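Local coordinates for pfam DUF1093 family protein (Bacillus subtilis, PDB 3NPP) that is of unknown function, a small two-sheet beta domain from the DUF1093 family, taken from a longer protein that probably bears a signal sequence, at residues Val12-Asp17 with Val44-Gly49; Ile16-Arg21 with Tyr30-Tyr35. One frame throughout, in Å; residues are numbered along the deposited sequence. Where two conformers were deposited one is given.

Overall arrangement
Both contacts start from the same piece of chain, the end of strand 9-15 and the loop that follows, and their centres lie about 5 Å apart. Interaction 2 joins that loop to strand 27-35, and interaction 1 joins the strand before it to 41-48, the next strand along the chain. Strands 27-35 and 41-48 are neighbours in one antiparallel sheet, whereas 9-15 edges the other, so Ile16, which serves both contacts, reaches two adjacent strands of the second sheet. Tyr13 and Tyr35 are also linked by a probable backbone hydrogen bond. Together the contacts illustrate how one chain passes from one small sheet to another and contributes side chains to the apolar core between them.

Interaction 1. Residues Val12-Asp17 with Val44-Gly49; sequences VYVQID and VTFFAG
Val44 meets both Val12 and Val14 through a single methyl, CG1, although the two strands run nearly crosswise, with segment directions 76° apart and axes 9.5 Å from each other at closest approach. This is near-orthogonal packing of side chains between two antiparallel sheets, one edged by strand 9-15 and the other by 41-48, and no hydrogen bond joins the two segments. The side chains of Val12 and Val44 meet tip to tip, CG1 of Val12 standing 3.9 Å from CG1 of Val44. Val14 comes in obliquely and closer, its CG1 only 3.5 Å from that same Val44 methyl. The first torsion of Val44 explains this double use: at 58° it sets CG1 between the backbone N and the carbonyl carbon, turned toward the CG1 methyls of both Val12 and Val14.

Farther along, Phe46 takes over as the partner of strand 9-15 and the turn after it. Val14 CG2 approaches its ring obliquely and loosely, while Ile16, the centre of an inverse gamma turn where the strand gives out, reaches forward with its delta methyl. All five touching residues are buried close to the middle of the chain, an apolar layer that Leu58 of the strand paired with 9-15 extends by touching both Val14 and Phe46. At the other end Phe3 of the second subunit packs on Val12 and Val44, so the second subunit covers this end of the contact. The Phe46 ring receives Ile16 at its edge, near the ring plane, with CD1 of Ile16 4.1 Å from CZ of Phe46.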
loop_
_atom_site.group_PDB
_atom_site.type_symbol
_atom_site.label_atom_id
_atom_site.label_comp_id
_atom_site.label_asym_id
_atom_site.label_seq_id
_atom_site.Cartn_x
_atom_site.Cartn_y
_atom_site.Cartn_z
ATOM N N VAL A 12 -6.864 4.184 -11.596
ATOM C CA VAL A 12 -8.269 4.022 -11.904
ATOM C C VAL A 12 -8.796 5.362 -12.425
ATOM O O VAL A 12 -8.692 6.375 -11.757
ATOM C CB VAL A 12 -9.049 3.547 -10.666
ATOM C CG1 VAL A 12 -10.549 3.368 -11.010
ATOM C CG2 VAL A 12 -8.444 2.216 -10.143
ATOM N N TYR A 13 -9.343 5.351 -13.621
ATOM C CA TYR A 13 -9.857 6.548 -14.285
ATOM C C TYR A 13 -11.370 6.643 -14.061
ATOM O O TYR A 13 -12.090 5.643 -14.205
ATOM C CB TYR A 13 -9.546 6.483 -15.772
ATOM C CG TYR A 13 -8.044 6.540 -16.032
ATOM C CD1 TYR A 13 -7.266 5.373 -15.983
ATOM C CD2 TYR A 13 -7.384 7.779 -16.273
ATOM C CE1 TYR A 13 -5.906 5.409 -16.194
ATOM C CE2 TYR A 13 -6.002 7.818 -16.492
ATOM C CZ TYR A 13 -5.270 6.632 -16.451
ATOM O OH TYR A 13 -3.900 6.639 -16.680
ATOM N N VAL A 14 -11.828 7.825 -13.670
ATOM C CA VAL A 14 -13.227 8.064 -13.324
ATOM C C VAL A 14 -13.689 9.398 -13.890
ATOM O O VAL A 14 -12.850 10.279 -14.212
ATOM C CB VAL A 14 -13.429 8.084 -11.781
ATOM C CG1 VAL A 14 -13.095 6.733 -11.184
ATOM C CG2 VAL A 14 -12.637 9.211 -11.128
ATOM N N GLN A 15 -15.008 9.546 -14.018
ATOM C CA GLN A 15 -15.612 10.849 -14.226
ATOM C C GLN A 15 -16.391 11.222 -12.986
ATOM O O GLN A 15 -17.106 10.387 -12.437
ATOM C CB GLN A 15 -16.534 10.860 -15.468
ATOM C CG GLN A 15 -17.021 12.271 -15.814
ATOM C CD GLN A 15 -17.789 12.352 -17.111
ATOM O OE1 GLN A 15 -18.413 11.400 -17.540
ATOM N NE2 GLN A 15 -17.741 13.515 -17.738
ATOM N N ILE A 16 -16.325 12.492 -12.589
ATOM C CA ILE A 16 -17.070 12.982 -11.430
ATOM C C ILE A 16 -18.537 13.173 -11.881
ATOM O O ILE A 16 -18.968 14.283 -12.240
ATOM C CB ILE A 16 -16.436 14.282 -10.816
ATOM C CG1 ILE A 16 -14.936 14.103 -10.539
ATOM C CG2 ILE A 16 -17.134 14.674 -9.475
ATOM C CD1 ILE A 16 -14.568 12.868 -9.703
ATOM N N ASP A 17 -19.254 12.042 -11.931
ATOM C CA ASP A 17 -20.622 11.964 -12.415
ATOM C C ASP A 17 -21.646 11.612 -11.321
ATOM O O ASP A 17 -22.791 11.273 -11.644
ATOM C CB ASP A 17 -20.734 11.004 -13.635
ATOM C CG ASP A 17 -20.380 9.540 -13.310
ATOM O OD1 ASP A 17 -19.869 9.176 -12.204
ATOM O OD2 ASP A 17 -20.571 8.740 -14.230
ATOM N N VAL A 44 -13.980 2.741 -6.957
ATOM C CA VAL A 44 -12.976 3.435 -6.174
ATOM C C VAL A 44 -13.656 4.446 -5.233
ATOM O O VAL A 44 -14.534 5.183 -5.652
ATOM C CB VAL A 44 -11.909 4.089 -7.101
ATOM C CG1 VAL A 44 -12.531 5.070 -8.107
ATOM C CG2 VAL A 44 -10.809 4.735 -6.275
ATOM N N THR A 45 -13.271 4.408 -3.964
ATOM C CA THR A 45 -13.608 5.394 -2.966
ATOM C C THR A 45 -12.353 6.201 -2.672
ATOM O O THR A 45 -11.332 5.631 -2.367
ATOM C CB THR A 45 -14.079 4.716 -1.700
ATOM O OG1 THR A 45 -15.327 4.097 -1.968
ATOM C CG2 THR A 45 -14.240 5.700 -0.536
ATOM N N PHE A 46 -12.444 7.520 -2.778
ATOM C CA PHE A 46 -11.339 8.388 -2.535
ATOM C C PHE A 46 -11.838 9.726 -2.000
ATOM O O PHE A 46 -13.050 10.032 -2.075
ATOM C CB PHE A 46 -10.533 8.572 -3.806
ATOM C CG PHE A 46 -11.291 9.265 -4.927
ATOM C CD1 PHE A 46 -12.127 8.547 -5.765
ATOM C CD2 PHE A 46 -11.156 10.633 -5.131
ATOM C CE1 PHE A 46 -12.793 9.175 -6.776
ATOM C CE2 PHE A 46 -11.843 11.274 -6.134
ATOM C CZ PHE A 46 -12.645 10.565 -6.959
ATOM N N PHE A 47 -10.910 10.518 -1.469
ATOM C CA PHE A 47 -11.243 11.802 -0.832
ATOM C C PHE A 47 -10.415 12.914 -1.454
ATOM O O PHE A 47 -9.254 12.699 -1.771
ATOM C CB PHE A 47 -10.985 11.756 0.669
ATOM C CG PHE A 47 -11.844 10.784 1.396
ATOM C CD1 PHE A 47 -11.531 9.428 1.398
ATOM C CD2 PHE A 47 -12.956 11.210 2.105
ATOM C CE1 PHE A 47 -12.328 8.509 2.067
ATOM C CE2 PHE A 47 -13.749 10.304 2.784
ATOM C CZ PHE A 47 -13.429 8.947 2.765
ATOM N N ALA A 48 -11.010 14.090 -1.635
ATOM C CA ALA A 48 -10.269 15.280 -2.043
ATOM C C ALA A 48 -10.456 16.347 -0.983
ATOM O O ALA A 48 -11.473 16.371 -0.294
ATOM C CB ALA A 48 -10.756 15.772 -3.425
ATOM N N GLY A 49 -9.480 17.241 -0.860
ATOM C CA GLY A 49 -9.543 18.376 0.065
ATOM C C GLY A 49 -10.386 19.547 -0.401
ATOM O O GLY A 49 -10.388 20.592 0.262
#

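Interaction 2. Residues Ile16-Arg21 with Tyr30-Tyr35. With SO4 (sulfate ion), chain L.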
loop_
_atom_site.group_PDB
_atom_site.type_symbol
_atom_site.label_atom_id
_atom_site.label_comp_id
_atom_site.label_asym_id
_atom_site.label_seq_id
_atom_site.Cartn_x
_atom_site.Cartn_y
_atom_site.Cartn_z
ATOM N N ILE A 16 -16.325 12.492 -12.589
ATOM C CA ILE A 16 -17.070 12.982 -11.430
ATOM C C ILE A 16 -18.537 13.173 -11.881
ATOM O O ILE A 16 -18.968 14.283 -12.240
ATOM C CB ILE A 16 -16.436 14.282 -10.816
ATOM C CG1 ILE A 16 -14.936 14.103 -10.539
ATOM C CG2 ILE A 16 -17.134 14.674 -9.475
ATOM C CD1 ILE A 16 -14.568 12.868 -9.703
ATOM N N ASP A 17 -19.254 12.042 -11.931
ATOM C CA ASP A 17 -20.622 11.964 -12.415
ATOM C C ASP A 17 -21.646 11.612 -11.321
ATOM O O ASP A 17 -22.791 11.273 -11.644
ATOM C CB ASP A 17 -20.734 11.004 -13.635
ATOM C CG ASP A 17 -20.380 9.540 -13.310
ATOM O OD1 ASP A 17 -19.869 9.176 -12.204
ATOM O OD2 ASP A 17 -20.571 8.740 -14.230
ATOM N N ARG A 18 -21.225 11.710 -10.058
ATOM C CA ARG A 18 -22.080 11.516 -8.894
ATOM C C ARG A 18 -21.752 12.634 -7.897
ATOM O O ARG A 18 -20.625 13.193 -7.903
ATOM C CB ARG A 18 -21.806 10.152 -8.229
ATOM C CG ARG A 18 -21.841 8.937 -9.164
ATOM C CD ARG A 18 -23.207 8.727 -9.756
ATOM N NE ARG A 18 -23.126 8.328 -11.156
ATOM C CZ ARG A 18 -23.488 7.139 -11.616
ATOM N NH1 ARG A 18 -23.959 6.215 -10.787
ATOM N NH2 ARG A 18 -23.373 6.877 -12.903
ATOM N N ASP A 19 -22.717 12.966 -7.046
ATOM C CA ASP A 19 -22.472 13.858 -5.928
ATOM C C ASP A 19 -21.439 13.252 -4.995
ATOM O O ASP A 19 -21.415 12.051 -4.772
ATOM C CB ASP A 19 -23.746 14.097 -5.115
ATOM C CG ASP A 19 -24.678 15.098 -5.756
ATOM O OD1 ASP A 19 -24.363 15.640 -6.840
ATOM O OD2 ASP A 19 -25.742 15.345 -5.157
ATOM N N GLY A 20 -20.602 14.111 -4.445
ATOM C CA GLY A 20 -19.755 13.752 -3.362
ATOM C C GLY A 20 -20.534 13.769 -2.072
ATOM O O GLY A 20 -21.729 14.111 -2.038
ATOM N N ARG A 21 -19.839 13.415 -1.012
ATOM C CA ARG A 21 -20.352 13.518 0.335
ATOM C C ARG A 21 -19.283 14.153 1.198
ATOM O O ARG A 21 -18.167 13.712 1.184
ATOM C CB ARG A 21 -20.712 12.140 0.876
ATOM C CG ARG A 21 -21.444 12.196 2.193
ATOM C CD ARG A 21 -21.729 10.840 2.699
ATOM N NE ARG A 21 -22.390 10.893 3.989
ATOM C CZ ARG A 21 -22.615 9.834 4.773
ATOM N NH1 ARG A 21 -22.226 8.601 4.415
ATOM N NH2 ARG A 21 -23.212 10.005 5.945
ATOM N N TYR A 30 -15.833 10.624 -2.721
ATOM C CA TYR A 30 -16.506 10.149 -3.941
ATOM C C TYR A 30 -16.359 8.650 -3.985
ATOM O O TYR A 30 -15.297 8.151 -3.650
ATOM C CB TYR A 30 -15.865 10.749 -5.200
ATOM C CG TYR A 30 -16.000 12.243 -5.257
ATOM C CD1 TYR A 30 -15.050 13.067 -4.665
ATOM C CD2 TYR A 30 -17.100 12.841 -5.874
ATOM C CE1 TYR A 30 -15.188 14.479 -4.714
ATOM C CE2 TYR A 30 -17.239 14.220 -5.906
ATOM C CZ TYR A 30 -16.278 15.029 -5.319
ATOM O OH TYR A 30 -16.439 16.405 -5.320
ATOM N N THR A 31 -17.429 7.940 -4.327
ATOM C CA THR A 31 -17.368 6.507 -4.642
ATOM C C THR A 31 -17.920 6.340 -6.042
ATOM O O THR A 31 -19.114 6.521 -6.255
ATOM C CB THR A 31 -18.160 5.663 -3.650
ATOM O OG1 THR A 31 -17.546 5.741 -2.361
ATOM C CG2 THR A 31 -18.193 4.178 -4.097
ATOM N N LEU A 32 -17.045 6.020 -6.992
ATOM C CA LEU A 32 -17.366 6.068 -8.397
ATOM C C LEU A 32 -16.925 4.780 -9.071
ATOM O O LEU A 32 -15.969 4.148 -8.624
ATOM C CB LEU A 32 -16.645 7.260 -9.041
ATOM C CG LEU A 32 -16.997 8.663 -8.516
ATOM C CD1 LEU A 32 -16.044 9.690 -9.051
ATOM C CD2 LEU A 32 -18.433 9.016 -8.876
ATOM N N ASP A 33 -17.623 4.405 -10.160
ATOM C CA ASP A 33 -17.168 3.332 -11.027
ATOM C C ASP A 33 -16.159 3.879 -11.982
ATOM O O ASP A 33 -16.321 4.983 -12.479
ATOM C CB ASP A 33 -18.325 2.700 -11.812
ATOM C CG ASP A 33 -19.262 1.903 -10.928
ATOM O OD1 ASP A 33 -18.859 1.437 -9.826
ATOM O OD2 ASP A 33 -20.406 1.735 -11.353
ATOM N N GLY A 34 -15.137 3.094 -12.274
ATOM C CA GLY A 34 -14.044 3.541 -13.137
ATOM C C GLY A 34 -13.390 2.395 -13.851
ATOM O O GLY A 34 -13.901 1.281 -13.827
ATOM N N TYR A 35 -12.289 2.681 -14.531
ATOM C CA TYR A 35 -11.575 1.677 -15.295
ATOM C C TYR A 35 -10.103 1.816 -15.020
ATOM O O TYR A 35 -9.596 2.945 -14.955
ATOM C CB TYR A 35 -11.918 1.802 -16.798
ATOM C CG TYR A 35 -13.405 1.514 -17.053
ATOM C CD1 TYR A 35 -14.364 2.523 -16.915
ATOM C CD2 TYR A 35 -13.861 0.206 -17.292
ATOM C CE1 TYR A 35 -15.736 2.255 -17.054
ATOM C CE2 TYR A 35 -15.250 -0.071 -17.467
ATOM C CZ TYR A 35 -16.165 0.966 -17.331
ATOM O OH TYR A 35 -17.507 0.742 -17.471
HETATM S S SO4 L . -20.108 6.197 2.680
HETATM O O1 SO4 L . -21.293 5.504 3.115
HETATM O O2 SO4 L . -19.567 5.377 1.593
HETATM O O3 SO4 L . -20.404 7.598 2.266
HETATM O O4 SO4 L . -19.188 6.229 3.806
HETATM O O HOH W 1 -19.706 6.235 -11.126
HETATM O O HOH W 2 -19.972 9.684 -4.304
#
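The backbone of Ile16-Arg21 follows an irregular path beside strand 30-35, 4.9 Å away between the CA atoms of Gly20 and Tyr30 but 7.2 Å between those of Arg18 and Leu32. This loop between the two sheets covers the edge of the apolar core, with Ile16 and Leu32 inside and charged groups and waters at the rim. Two waters, rather than direct hydrogen bonds, bridge the segments, one donating to Asp19 O and accepting from Thr31 N, the other donating to Asp17 OD1 and accepting from Asp33 N. Gly20 lays its bare CA obliquely against the Tyr30 ring, 3.6 Å from CE2 of Tyr30; a beta carbon there would clash. Ile16 presses CG2 on the same ring carbon and turns CD1 to Leu32, 3.6 Å from CD1 of Leu32. Replacing Tyr30 by an alanine would probably open a gap beside Gly20 and Ile16 and leave Leu52 N without the hydroxyl it is bonded to.

In the Arg18 conformer given, one of two deposited, CB and CG lie against Leu32 CD2, with CG at 3.4 Å, and bends at chi2 (-64°) and chi3 (140°) bring NE to a weak hydrogen bond with Asp17 O and a long salt bridge, 3.5 Å, to Asp17 OD1; these links are tentative. The extended Arg21 offers NH1 to O3 of a sulfate ion, probably from the crystallisation liquor, at 3.0 Å. The loop runs from strand 9-15 to 21-23 alongside 27-35, whose sheet partners are 21-23 and 41-48; Phe46 and Val44 bond to the backbones of Tyr30 and Leu32, and helix 80-86 packs against Tyr35.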